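Side-chain contact in protein BIM1 (Saccharomyces cerevisiae, PDB 2QJX), which binds microtubules and associates with their plus ends, here represented by its calponin-homology domain: residues A37-I42 / K70-C75. Sequence-based numbering, arbitrary orientation.
Sequences AAYCQI and KILQSC
L72 and C40 form the closest CA pair between 37-42 and 70-75, with CA atoms 5.4 Å apart, and with Y39 they bury most of the 180 Å² shared by the segments. L72 carries its CG anti to the backbone N (chi1 -174°), which extends the isobutyl group toward 37-42 and divides its two methyls between different targets. CD1 settles on the backbone of 37-42, 3.7 Å from Y39 O, a van der Waals approach to the peptide between Y39 and C40. CD2 instead meets the base of the tyrosine side chain, 3.9 Å from Y39 CB. Beyond that CB the phenol leads away from 70-75 to a hydrogen bond with N98 and an edge-to-face contact with F101. The thiol of C40 makes the second set of contacts: SG rests 3.9 Å from I71 CG2 and 4.0 Å from L72 N, with L72 CB just beyond, so the sulfur touches backbone as well as side chains. All these cross-contacts are van der Waals only. The segment axes approach to 9.3 Å and run nearly in the same direction, 28° apart; the CB bonds of I71 and L72 point toward 37-42. Helix 37-47 is thereby joined to helix 62-78, and F101 of helix 95-112 touches both L72 and Y39, so three helices meet here in the all-helical core of the calponin-homology fold.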
ATOM      1  N   ALA A  37      -2.250  -4.611  -1.212  1.00  9.53           N
ATOM      2  CA  ALA A  37      -1.015  -5.095  -0.605  1.00 10.68           C
ATOM      3  C   ALA A  37       0.065  -4.006  -0.509  1.00 10.17           C
ATOM      4  O   ALA A  37       0.654  -3.792   0.557  1.00 12.12           O
ATOM      5  CB  ALA A  37      -0.495  -6.297  -1.389  1.00  9.10           C
ATOM      6  N   ALA A  38       0.327  -3.321  -1.618  1.00  9.11           N
ATOM      7  CA  ALA A  38       1.334  -2.263  -1.630  1.00 11.81           C
ATOM      8  C   ALA A  38       0.972  -1.143  -0.657  1.00 12.88           C
ATOM      9  O   ALA A  38       1.843  -0.610   0.032  1.00 12.58           O
ATOM     10  CB  ALA A  38       1.495  -1.701  -3.047  1.00 13.10           C
ATOM     11  N   TYR A  39      -0.308  -0.778  -0.603  1.00 11.64           N
ATOM     12  CA  TYR A  39      -0.755   0.277   0.306  1.00 13.36           C
ATOM     13  C   TYR A  39      -0.391  -0.091   1.742  1.00 12.95           C
ATOM     14  O   TYR A  39       0.111   0.741   2.504  1.00 12.16           O
ATOM     15  CB  TYR A  39      -2.272   0.467   0.197  1.00 13.77           C
ATOM     16  CG  TYR A  39      -2.748   0.953  -1.155  1.00 13.06           C
ATOM     17  CD1 TYR A  39      -4.057   0.717  -1.574  1.00 14.52           C
ATOM     18  CD2 TYR A  39      -1.895   1.646  -2.015  1.00 11.24           C
ATOM     19  CE1 TYR A  39      -4.504   1.151  -2.820  1.00 12.19           C
ATOM     20  CE2 TYR A  39      -2.333   2.090  -3.263  1.00 10.83           C
ATOM     21  CZ  TYR A  39      -3.637   1.836  -3.659  1.00 11.37           C
ATOM     22  OH  TYR A  39      -4.069   2.256  -4.899  1.00 13.19           O
ATOM     23  N   CYS A  40      -0.658  -1.340   2.111  1.00 12.35           N
ATOM     24  CA  CYS A  40      -0.342  -1.812   3.452  1.00 12.69           C
ATOM     25  C   CYS A  40       1.141  -1.666   3.738  1.00 12.78           C
ATOM     26  O   CYS A  40       1.523  -1.176   4.797  1.00 12.70           O
ATOM     27  CB  CYS A  40      -0.715  -3.290   3.619  1.00 11.31           C
ATOM     28  SG  CYS A  40      -2.471  -3.605   3.848  1.00 12.72           S
ATOM     29  N   GLN A  41       1.983  -2.106   2.805  1.00 11.31           N
ATOM     30  CA  GLN A  41       3.415  -2.022   3.046  1.00 12.22           C
ATOM     31  C   GLN A  41       3.966  -0.607   3.045  1.00 13.89           C
ATOM     32  O   GLN A  41       4.982  -0.343   3.688  1.00 14.94           O
ATOM     33  CB  GLN A  41       4.209  -2.896   2.072  1.00 11.92           C
ATOM     34  CG  GLN A  41       5.698  -2.896   2.423  1.00 11.70           C
ATOM     35  CD  GLN A  41       6.435  -4.119   1.947  1.00 11.94           C
ATOM     36  OE1 GLN A  41       6.181  -4.626   0.855  1.00 11.10           O
ATOM     37  NE2 GLN A  41       7.375  -4.592   2.757  1.00 11.00           N
ATOM     38  N   ILE A  42       3.328   0.311   2.327  1.00 13.30           N
ATOM     39  CA  ILE A  42       3.809   1.686   2.366  1.00 14.48           C
ATOM     40  C   ILE A  42       3.599   2.146   3.808  1.00 13.97           C
ATOM     41  O   ILE A  42       4.466   2.788   4.408  1.00 13.22           O
ATOM     42  CB  ILE A  42       3.020   2.613   1.424  1.00 15.33           C
ATOM     43  CG1 ILE A  42       3.362   2.283  -0.029  1.00 15.53           C
ATOM     44  CG2 ILE A  42       3.366   4.071   1.714  1.00 16.62           C
ATOM     45  CD1 ILE A  42       2.653   3.161  -1.032  1.00 16.34           C
ATOM     46  N   LYS A  70      -8.850  -4.394   5.067  1.00 16.54           N
ATOM     47  CA  LYS A  70      -9.257  -4.341   6.463  1.00 16.98           C
ATOM     48  C   LYS A  70      -8.015  -4.092   7.324  1.00 17.01           C
ATOM     49  O   LYS A  70      -8.077  -3.401   8.343  1.00 15.13           O
ATOM     50  CB  LYS A  70      -9.984  -5.631   6.850  1.00 21.67           C
ATOM     51  CG  LYS A  70     -11.364  -5.690   6.203  1.00 27.59           C
ATOM     52  CD  LYS A  70     -12.199  -6.886   6.624  1.00 32.28           C
ATOM     53  CE  LYS A  70     -13.596  -6.785   6.009  1.00 33.90           C
ATOM     54  NZ  LYS A  70     -14.422  -8.006   6.225  1.00 34.77           N
ATOM     55  N   ILE A  71      -6.883  -4.636   6.891  1.00 14.49           N
ATOM     56  CA  ILE A  71      -5.620  -4.434   7.597  1.00 13.97           C
ATOM     57  C   ILE A  71      -5.218  -2.969   7.437  1.00 13.42           C
ATOM     58  O   ILE A  71      -4.759  -2.340   8.391  1.00 12.43           O
ATOM     59  CB  ILE A  71      -4.502  -5.344   7.023  1.00 12.72           C
ATOM     60  CG1 ILE A  71      -4.736  -6.792   7.466  1.00 12.60           C
ATOM     61  CG2 ILE A  71      -3.123  -4.857   7.494  1.00 12.96           C
ATOM     62  CD1 ILE A  71      -3.851  -7.827   6.750  1.00 12.33           C
ATOM     63  N   LEU A  72      -5.397  -2.427   6.231  1.00 13.05           N
ATOM     64  CA  LEU A  72      -5.058  -1.028   5.965  1.00 13.63           C
ATOM     65  C   LEU A  72      -5.960  -0.111   6.787  1.00 14.91           C
ATOM     66  O   LEU A  72      -5.498   0.854   7.403  1.00 15.41           O
ATOM     67  CB  LEU A  72      -5.230  -0.704   4.474  1.00 13.71           C
ATOM     68  CG  LEU A  72      -4.783   0.690   4.026  1.00 12.54           C
ATOM     69  CD1 LEU A  72      -3.269   0.776   4.104  1.00 12.08           C
ATOM     70  CD2 LEU A  72      -5.247   0.962   2.592  1.00 15.83           C
ATOM     71  N   GLN A  73      -7.255  -0.410   6.800  1.00 14.17           N
ATOM     72  CA  GLN A  73      -8.188   0.404   7.561  1.00 16.76           C
ATOM     73  C   GLN A  73      -7.865   0.375   9.048  1.00 15.80           C
ATOM     74  O   GLN A  73      -7.960   1.398   9.723  1.00 15.45           O
ATOM     75  CB  GLN A  73      -9.626  -0.062   7.314  1.00 19.98           C
ATOM     76  CG  GLN A  73     -10.211   0.488   6.019  1.00 24.84           C
ATOM     77  CD  GLN A  73     -11.586  -0.065   5.705  1.00 29.36           C
ATOM     78  OE1 GLN A  73     -12.491   0.674   5.316  1.00 31.67           O
ATOM     79  NE2 GLN A  73     -11.746  -1.375   5.857  1.00 31.12           N
ATOM     80  N   SER A  74      -7.478  -0.796   9.553  1.00 14.63           N
ATOM     81  CA  SER A  74      -7.130  -0.942  10.961  1.00 15.32           C
ATOM     82  C   SER A  74      -5.908  -0.105  11.302  1.00 15.37           C
ATOM     83  O   SER A  74      -5.814   0.450  12.397  1.00 15.48           O
ATOM     84  CB  SER A  74      -6.867  -2.410  11.294  1.00 16.74           C
ATOM     85  OG  SER A  74      -8.088  -3.123  11.295  1.00 19.29           O
ATOM     86  N   CYS A  75      -4.970  -0.022  10.362  1.00 14.39           N
ATOM     87  CA  CYS A  75      -3.771   0.782  10.560  1.00 15.35           C
ATOM     88  C   CYS A  75      -4.166   2.253  10.679  1.00 15.42           C
ATOM     89  O   CYS A  75      -3.702   2.956  11.581  1.00 15.17           O
ATOM     90  CB  CYS A  75      -2.806   0.602   9.384  1.00 15.66           C
ATOM     91  SG  CYS A  75      -1.332   1.640   9.468  1.00 18.60           S
TER